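Local coordinates for protein phosphatase 2C (Toxoplasma gondii, PDB 3D8K) that probably removes phosphate from phosphoserine and phosphothreonine residues of proteins, as a manganese-dependent phosphatase of the PP2C family, at residues Ala121-Val129 with Thr255-Asp263; Thr19-Ser27 with Val36-Gly44. One frame throughout, in Å; residues are numbered along the deposited sequence.

In the fold
From the N terminus, after strand 5-8 and helix 10-18, the chain runs out along strand 22-26, then returns on strand 35-41. Contact 2 closes this short hairpin loop, one edge of an antiparallel six-stranded sheet. The chain then crosses that sheet through strands 48-55 and 106-115 before reaching the small hairpin of 121-129. Contact 1 closes a much longer loop, bringing this hairpin against strand 253-259 at the other edge. Contact 2 is complete before contact 1 opens, so the loops follow in series and neither nest nor cross. Their centres lie about 24 Å apart and their nearest atoms about 13 Å, yet both reach the same sheet.

Contact 1 (Ala121-Val129 with Thr255-Asp263); sequences ARVVGRQIV and TTFFAYPGD
R126 leaves the turn of its hairpin and lies across F258 and Y260 to reach D263. Its CB stands 4.4 Å from CD2 of F257 and its CG 3.8 Å from F258 O. A bend at chi2 (57°) turns the chain, and CD packs 3.7 Å from CZ of F258, with NE over a face of that ring. CZ comes 3.9 Å from CD2 of Y260, and NH2 forms a salt bridge with D263 OD2 at 3.1 Å. Arginine suits the place because its long aliphatic stem can cross aromatic carbons and still deliver a charge. S182 bonds both R126 NH2 and D263 OD1, while OD2 also accepts Y260 N across the type II turn, so both carboxylate oxygens have partners.

Next along the chain, the extended Q127 lays CG over the face of F257, 3.6 Å from the ring centroid. Its NE2 gives a hydrogen bond to a water that also joins I128 O and T256 N. I128 N bonds T256 O at 2.8 Å, and I128 CD1 rests 4.0 Å from F258 CB. The arrangement is a two-residue-turn beta hairpin docked by a single bridge, Q127 to F257, against the edge strand of a PP2C beta-sandwich sheet.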
loop_
_atom_site.group_PDB
_atom_site.type_symbol
_atom_site.label_atom_id
_atom_site.label_comp_id
_atom_site.label_asym_id
_atom_site.label_seq_id
_atom_site.Cartn_x
_atom_site.Cartn_y
_atom_site.Cartn_z
ATOM N N ALA C 121 31.513 -7.640 -15.662
ATOM C CA ALA C 121 31.154 -7.975 -17.028
ATOM C C ALA C 121 32.369 -7.894 -17.947
ATOM O O ALA C 121 33.354 -7.238 -17.629
ATOM C CB ALA C 121 30.070 -7.023 -17.518
ATOM N N ARG C 122 32.310 -8.578 -19.083
ATOM C CA ARG C 122 33.412 -8.517 -20.023
ATOM C C ARG C 122 33.039 -7.296 -20.824
ATOM O O ARG C 122 31.930 -7.200 -21.327
ATOM C CB ARG C 122 33.461 -9.786 -20.866
ATOM C CG ARG C 122 33.569 -11.027 -19.994
ATOM C CD ARG C 122 33.755 -12.292 -20.800
ATOM N NE ARG C 122 32.915 -13.379 -20.306
ATOM C CZ ARG C 122 31.593 -13.436 -20.457
ATOM N NH1 ARG C 122 30.943 -12.464 -21.096
ATOM N NH2 ARG C 122 30.919 -14.475 -19.976
ATOM N N VAL C 123 33.964 -6.351 -20.923
ATOM C CA VAL C 123 33.677 -5.092 -21.590
ATOM C C VAL C 123 34.670 -4.564 -22.614
ATOM O O VAL C 123 35.885 -4.685 -22.454
ATOM C CB VAL C 123 33.484 -3.972 -20.534
ATOM C CG1 VAL C 123 33.130 -2.659 -21.211
ATOM C CG2 VAL C 123 32.419 -4.379 -19.543
ATOM N N VAL C 124 34.114 -3.950 -23.654
ATOM C CA VAL C 124 34.878 -3.314 -24.710
ATOM C C VAL C 124 34.627 -1.823 -24.536
ATOM O O VAL C 124 33.599 -1.294 -24.988
ATOM C CB VAL C 124 34.392 -3.690 -26.127
ATOM C CG1 VAL C 124 35.228 -2.953 -27.166
ATOM C CG2 VAL C 124 34.493 -5.174 -26.338
ATOM N N GLY C 125 35.571 -1.165 -23.875
ATOM C CA GLY C 125 35.474 0.264 -23.648
ATOM C C GLY C 125 34.063 0.795 -23.522
ATOM O O GLY C 125 33.549 1.446 -24.445
ATOM N N ARG C 126 33.438 0.499 -22.387
ATOM C CA ARG C 126 32.082 0.957 -22.074
ATOM C C ARG C 126 30.951 0.038 -22.514
ATOM O O ARG C 126 29.928 -0.033 -21.851
ATOM C CB ARG C 126 31.833 2.371 -22.629
ATOM C CG ARG C 126 31.340 3.390 -21.603
ATOM C CD ARG C 126 32.297 3.527 -20.436
ATOM N NE ARG C 126 31.810 4.475 -19.436
ATOM C CZ ARG C 126 32.131 5.764 -19.404
ATOM N NH1 ARG C 126 32.947 6.268 -20.316
ATOM N NH2 ARG C 126 31.632 6.548 -18.464
ATOM N N GLN C 127 31.117 -0.674 -23.618
ATOM C CA GLN C 127 30.056 -1.565 -24.055
ATOM C C GLN C 127 30.195 -2.869 -23.319
ATOM O O GLN C 127 31.282 -3.378 -23.159
ATOM C CB GLN C 127 30.130 -1.836 -25.553
ATOM C CG GLN C 127 28.776 -2.259 -26.152
ATOM C CD GLN C 127 28.790 -2.386 -27.677
ATOM O OE1 GLN C 127 29.533 -1.685 -28.379
ATOM N NE2 GLN C 127 27.945 -3.264 -28.194
ATOM N N ILE C 128 29.087 -3.411 -22.856
ATOM C CA ILE C 128 29.131 -4.671 -22.152
ATOM C C ILE C 128 28.909 -5.802 -23.149
ATOM O O ILE C 128 27.876 -5.860 -23.830
ATOM C CB ILE C 128 28.060 -4.698 -21.045
ATOM C CG1 ILE C 128 28.410 -3.644 -19.989
ATOM C CG2 ILE C 128 27.952 -6.090 -20.449
ATOM C CD1 ILE C 128 27.390 -3.486 -18.914
ATOM N N VAL C 129 29.900 -6.676 -23.267
ATOM C CA VAL C 129 29.790 -7.811 -24.175
ATOM C C VAL C 129 28.871 -8.826 -23.512
ATOM O O VAL C 129 29.016 -9.141 -22.333
ATOM C CB VAL C 129 31.175 -8.454 -24.458
ATOM C CG1 VAL C 129 31.012 -9.680 -25.344
ATOM C CG2 VAL C 129 32.088 -7.444 -25.132
ATOM N N THR C 255 22.058 -3.367 -27.975
ATOM C CA THR C 255 23.376 -3.176 -27.379
ATOM C C THR C 255 23.250 -2.891 -25.887
ATOM O O THR C 255 22.183 -2.485 -25.418
ATOM C CB THR C 255 24.119 -1.994 -28.042
ATOM O OG1 THR C 255 23.298 -0.817 -27.998
ATOM C CG2 THR C 255 24.452 -2.312 -29.485
ATOM N N THR C 256 24.334 -3.107 -25.140
ATOM C CA THR C 256 24.327 -2.846 -23.701
ATOM C C THR C 256 25.592 -2.097 -23.292
ATOM O O THR C 256 26.679 -2.411 -23.766
ATOM C CB THR C 256 24.250 -4.144 -22.890
ATOM O OG1 THR C 256 23.191 -4.961 -23.393
ATOM C CG2 THR C 256 23.968 -3.838 -21.431
ATOM N N PHE C 257 25.437 -1.098 -22.425
ATOM C CA PHE C 257 26.546 -0.276 -21.938
ATOM C C PHE C 257 26.292 0.119 -20.483
ATOM O O PHE C 257 25.164 0.074 -20.007
ATOM C CB PHE C 257 26.647 1.045 -22.708
ATOM C CG PHE C 257 26.945 0.911 -24.180
ATOM C CD1 PHE C 257 26.033 0.313 -25.049
ATOM C CD2 PHE C 257 28.113 1.464 -24.713
ATOM C CE1 PHE C 257 26.272 0.271 -26.412
ATOM C CE2 PHE C 257 28.354 1.424 -26.080
ATOM C CZ PHE C 257 27.432 0.828 -26.930
ATOM N N PHE C 258 27.339 0.519 -19.775
ATOM C CA PHE C 258 27.162 0.986 -18.408
ATOM C C PHE C 258 27.603 2.438 -18.415
ATOM O O PHE C 258 28.407 2.839 -19.248
ATOM C CB PHE C 258 28.004 0.193 -17.413
ATOM C CG PHE C 258 29.466 0.396 -17.570
ATOM C CD1 PHE C 258 30.140 -0.123 -18.664
ATOM C CD2 PHE C 258 30.175 1.122 -16.629
ATOM C CE1 PHE C 258 31.502 0.080 -18.822
ATOM C CE2 PHE C 258 31.541 1.337 -16.775
ATOM C CZ PHE C 258 32.208 0.811 -17.878
ATOM N N ALA C 259 27.055 3.229 -17.506
ATOM C CA ALA C 259 27.394 4.636 -17.420
ATOM C C ALA C 259 27.557 4.977 -15.970
ATOM O O ALA C 259 26.836 4.469 -15.120
ATOM C CB ALA C 259 26.301 5.478 -18.004
ATOM N N TYR C 260 28.509 5.855 -15.694
ATOM C CA TYR C 260 28.786 6.274 -14.335
ATOM C C TYR C 260 27.835 7.402 -13.990
ATOM O O TYR C 260 27.322 8.066 -14.886
ATOM C CB TYR C 260 30.237 6.757 -14.248
ATOM C CG TYR C 260 31.292 5.673 -14.414
ATOM C CD1 TYR C 260 31.391 4.633 -13.501
ATOM C CD2 TYR C 260 32.226 5.721 -15.460
ATOM C CE1 TYR C 260 32.388 3.662 -13.611
ATOM C CE2 TYR C 260 33.235 4.758 -15.581
ATOM C CZ TYR C 260 33.312 3.726 -14.647
ATOM O OH TYR C 260 34.320 2.763 -14.723
ATOM N N PRO C 261 27.544 7.610 -12.691
ATOM C CA PRO C 261 26.642 8.706 -12.317
ATOM C C PRO C 261 27.329 9.985 -12.785
ATOM O O PRO C 261 28.553 10.103 -12.705
ATOM C CB PRO C 261 26.578 8.595 -10.807
ATOM C CG PRO C 261 26.662 7.144 -10.591
ATOM C CD PRO C 261 27.754 6.709 -11.549
ATOM N N GLY C 262 26.552 10.931 -13.290
ATOM C CA GLY C 262 27.146 12.145 -13.794
ATOM C C GLY C 262 27.091 12.110 -15.304
ATOM O O GLY C 262 27.233 13.144 -15.953
ATOM N N ASP C 263 26.891 10.918 -15.872
ATOM C CA ASP C 263 26.788 10.776 -17.327
ATOM C C ASP C 263 25.366 11.136 -17.804
ATOM O O ASP C 263 24.428 11.199 -17.002
ATOM C CB ASP C 263 27.138 9.345 -17.776
ATOM C CG ASP C 263 28.629 9.002 -17.604
ATOM O OD1 ASP C 263 29.475 9.912 -17.662
ATOM O OD2 ASP C 263 28.956 7.809 -17.431
HETATM O O HOH W 1 26.627 -4.854 -26.074
#

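Contact 2 (Thr19-Ser27 with Val36-Gly44); sequences TSRNRRPTS and VVVEGMLRG
The selenomethionine M41 has CG anti to its backbone N (chi1 -177°) and stays extended beyond it, which carries the side chain past the carbonyl of S20, with SE 3.2 Å from S20 O. S20 swings its hydroxyl away from its own N (chi1 173°), and OG accepts a hydrogen bond from G44 N at 3.3 Å. A small hydroxyl suits this spot, since it can sit close against R43 and accept the N-H of G44 in the loop beyond M41.

Farther along, the backbones pair as an antiparallel hairpin. T26 and V36 form a hydrogen-bonded pair, T26 N giving to V36 O at 2.8 Å and V36 N returning the bond to T26 O. R24 N reaches E39 O at 3.0 Å, whereas R24 O takes V38 N. Two residues, V38 and E39, thus lie against the single residue R24: this beta bulge shifts the register by one between R23 and P25. Glycine suits position G40 because, without a side chain, it avoids crowding against N22 O.

On the face bearing T26 and V36, T26 CG2 packs against both V36 methyls and, at 3.8 Å, against V38 CG2, while T26 OG1 has a weak bond to E353 of the opposing sheet. Threonine suits the place: its methyl packs while its hydroxyl makes that bond. On the other face, R23 touches M71 of helix 61-74, and V37 packs on A52 of the adjoining strand.

Near the helix 10-18 end of the hairpin, R21 and R43 run side by side in the same direction, though their close approach is doubtful as modelled. With R23 nearby, these like charges would probably give this partly open end a positive potential, while backbone bonding and methyl contacts supply the cohesion.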
loop_
_atom_site.group_PDB
_atom_site.type_symbol
_atom_site.label_atom_id
_atom_site.label_comp_id
_atom_site.label_asym_id
_atom_site.label_seq_id
_atom_site.Cartn_x
_atom_site.Cartn_y
_atom_site.Cartn_z
ATOM N N THR C 19 1.237 4.214 -8.194
ATOM C CA THR C 19 0.975 2.888 -8.701
ATOM C C THR C 19 2.312 2.506 -9.325
ATOM O O THR C 19 3.199 3.351 -9.432
ATOM C CB THR C 19 -0.120 2.908 -9.752
ATOM O OG1 THR C 19 -0.084 1.679 -10.483
ATOM C CG2 THR C 19 0.055 4.091 -10.685
ATOM N N SER C 20 2.474 1.261 -9.747
ATOM C CA SER C 20 3.758 0.836 -10.308
ATOM C C SER C 20 4.110 1.167 -11.751
ATOM O O SER C 20 5.245 0.948 -12.163
ATOM C CB SER C 20 3.919 -0.676 -10.134
ATOM O OG SER C 20 5.077 -1.137 -10.809
ATOM N N ARG C 21 3.169 1.682 -12.530
ATOM C CA ARG C 21 3.483 1.949 -13.918
ATOM C C ARG C 21 2.917 3.220 -14.502
ATOM O O ARG C 21 1.998 3.821 -13.958
ATOM C CB ARG C 21 3.019 0.784 -14.762
ATOM C CG ARG C 21 2.502 -0.373 -13.958
ATOM C CD ARG C 21 1.327 -0.949 -14.689
ATOM N NE ARG C 21 0.284 0.055 -14.812
ATOM C CZ ARG C 21 -0.339 0.583 -13.767
ATOM N NH1 ARG C 21 -0.014 0.176 -12.541
ATOM N NH2 ARG C 21 -1.259 1.527 -13.945
ATOM N N ASN C 22 3.474 3.598 -15.644
ATOM C CA ASN C 22 3.074 4.794 -16.358
ATOM C C ASN C 22 3.776 4.795 -17.708
ATOM O O ASN C 22 4.614 3.948 -17.983
ATOM C CB ASN C 22 3.489 6.042 -15.576
ATOM C CG ASN C 22 4.949 6.011 -15.164
ATOM O OD1 ASN C 22 5.292 5.518 -14.084
ATOM N ND2 ASN C 22 5.822 6.522 -16.030
ATOM N N ARG C 23 3.413 5.751 -18.547
ATOM C CA ARG C 23 4.004 5.926 -19.859
ATOM C C ARG C 23 3.554 7.303 -20.272
ATOM O O ARG C 23 2.367 7.558 -20.360
ATOM C CB ARG C 23 3.502 4.873 -20.859
ATOM C CG ARG C 23 2.142 4.275 -20.549
ATOM C CD ARG C 23 2.314 3.011 -19.723
ATOM N NE ARG C 23 1.064 2.355 -19.351
ATOM C CZ ARG C 23 0.115 2.899 -18.592
ATOM N NH1 ARG C 23 0.249 4.134 -18.113
ATOM N NH2 ARG C 23 -0.969 2.195 -18.288
ATOM N N ARG C 24 4.488 8.208 -20.511
ATOM C CA ARG C 24 4.092 9.544 -20.903
ATOM C C ARG C 24 4.604 9.954 -22.260
ATOM O O ARG C 24 5.741 10.381 -22.403
ATOM C CB ARG C 24 4.551 10.545 -19.856
ATOM C CG ARG C 24 3.845 10.348 -18.542
ATOM C CD ARG C 24 4.821 10.295 -17.403
ATOM N NE ARG C 24 4.149 9.863 -16.193
ATOM C CZ ARG C 24 3.030 10.411 -15.749
ATOM N NH1 ARG C 24 2.474 11.408 -16.424
ATOM N NH2 ARG C 24 2.465 9.962 -14.638
ATOM N N PRO C 25 3.780 9.776 -23.296
ATOM C CA PRO C 25 4.200 10.161 -24.639
ATOM C C PRO C 25 4.056 11.664 -24.839
ATOM O O PRO C 25 3.207 12.297 -24.227
ATOM C CB PRO C 25 3.235 9.375 -25.539
ATOM C CG PRO C 25 2.946 8.155 -24.751
ATOM C CD PRO C 25 2.728 8.744 -23.371
ATOM N N THR C 26 4.918 12.231 -25.673
ATOM C CA THR C 26 4.838 13.641 -26.019
ATOM C C THR C 26 4.655 13.526 -27.520
ATOM O O THR C 26 5.184 12.606 -28.125
ATOM C CB THR C 26 6.155 14.416 -25.690
ATOM O OG1 THR C 26 6.034 15.787 -26.096
ATOM C CG2 THR C 26 7.328 13.805 -26.407
ATOM N N SER C 27 3.897 14.426 -28.125
ATOM C CA SER C 27 3.681 14.354 -29.562
ATOM C C SER C 27 3.153 15.682 -30.069
ATOM O O SER C 27 3.013 16.626 -29.296
ATOM C CB SER C 27 2.669 13.236 -29.891
ATOM O OG SER C 27 1.364 13.497 -29.376
ATOM N N VAL C 36 7.158 10.252 -28.897
ATOM C CA VAL C 36 8.178 9.849 -27.941
ATOM C C VAL C 36 7.647 9.516 -26.571
ATOM O O VAL C 36 6.812 10.233 -26.025
ATOM C CB VAL C 36 9.291 10.920 -27.803
ATOM C CG1 VAL C 36 8.995 12.074 -28.737
ATOM C CG2 VAL C 36 9.437 11.364 -26.358
ATOM N N VAL C 37 8.127 8.394 -26.053
ATOM C CA VAL C 37 7.768 7.939 -24.725
ATOM C C VAL C 37 8.896 8.505 -23.884
ATOM O O VAL C 37 9.949 7.874 -23.746
ATOM C CB VAL C 37 7.807 6.409 -24.614
ATOM C CG1 VAL C 37 7.304 5.983 -23.242
ATOM C CG2 VAL C 37 6.975 5.783 -25.708
ATOM N N VAL C 38 8.683 9.702 -23.348
ATOM C CA VAL C 38 9.701 10.360 -22.534
ATOM C C VAL C 38 10.117 9.539 -21.326
ATOM O O VAL C 38 11.269 9.569 -20.930
ATOM C CB VAL C 38 9.221 11.719 -22.019
ATOM C CG1 VAL C 38 10.431 12.580 -21.629
ATOM C CG2 VAL C 38 8.356 12.391 -23.074
ATOM N N GLU C 39 9.175 8.800 -20.754
ATOM C CA GLU C 39 9.460 7.974 -19.594
ATOM C C GLU C 39 8.319 7.007 -19.305
ATOM O O GLU C 39 7.150 7.341 -19.482
ATOM C CB GLU C 39 9.697 8.867 -18.372
ATOM C CG GLU C 39 9.548 8.148 -17.036
ATOM C CD GLU C 39 10.843 8.032 -16.273
ATOM O OE1 GLU C 39 11.742 7.315 -16.757
ATOM O OE2 GLU C 39 10.958 8.653 -15.193
ATOM N N GLY C 40 8.676 5.812 -18.854
ATOM C CA GLY C 40 7.699 4.792 -18.520
ATOM C C GLY C 40 8.282 3.913 -17.426
ATOM O O GLY C 40 9.502 3.932 -17.208
HETATM N N MSE C 41 7.432 3.148 -16.743
HETATM C CA MSE C 41 7.878 2.266 -15.670
HETATM C C MSE C 41 7.170 0.907 -15.727
HETATM O O MSE C 41 5.982 0.800 -15.427
HETATM C CB MSE C 41 7.609 2.932 -14.321
HETATM C CG MSE C 41 8.085 2.142 -13.119
HETATM SE SE MSE C 41 7.528 3.065 -11.455
HETATM C CE MSE C 41 7.989 1.604 -10.182
ATOM N N LEU C 42 7.894 -0.128 -16.130
ATOM C CA LEU C 42 7.319 -1.468 -16.209
ATOM C C LEU C 42 6.974 -1.874 -14.791
ATOM O O LEU C 42 7.773 -1.636 -13.876
ATOM C CB LEU C 42 8.343 -2.459 -16.754
ATOM C CG LEU C 42 9.056 -2.124 -18.059
ATOM C CD1 LEU C 42 10.171 -3.150 -18.301
ATOM C CD2 LEU C 42 8.035 -2.083 -19.201
ATOM N N ARG C 43 5.815 -2.494 -14.586
ATOM C CA ARG C 43 5.472 -2.883 -13.230
ATOM C C ARG C 43 6.412 -3.955 -12.728
ATOM O O ARG C 43 6.965 -4.735 -13.506
ATOM C CB ARG C 43 4.013 -3.340 -13.122
ATOM C CG ARG C 43 3.632 -4.591 -13.871
ATOM C CD ARG C 43 2.114 -4.775 -13.836
ATOM N NE ARG C 43 1.415 -3.926 -14.805
ATOM C CZ ARG C 43 0.126 -3.584 -14.724
ATOM N NH1 ARG C 43 -0.623 -4.003 -13.712
ATOM N NH2 ARG C 43 -0.422 -2.836 -15.673
ATOM N N GLY C 44 6.609 -3.967 -11.417
ATOM C CA GLY C 44 7.493 -4.936 -10.802
ATOM C C GLY C 44 8.938 -4.665 -11.154
ATOM O O GLY C 44 9.761 -5.573 -11.109
#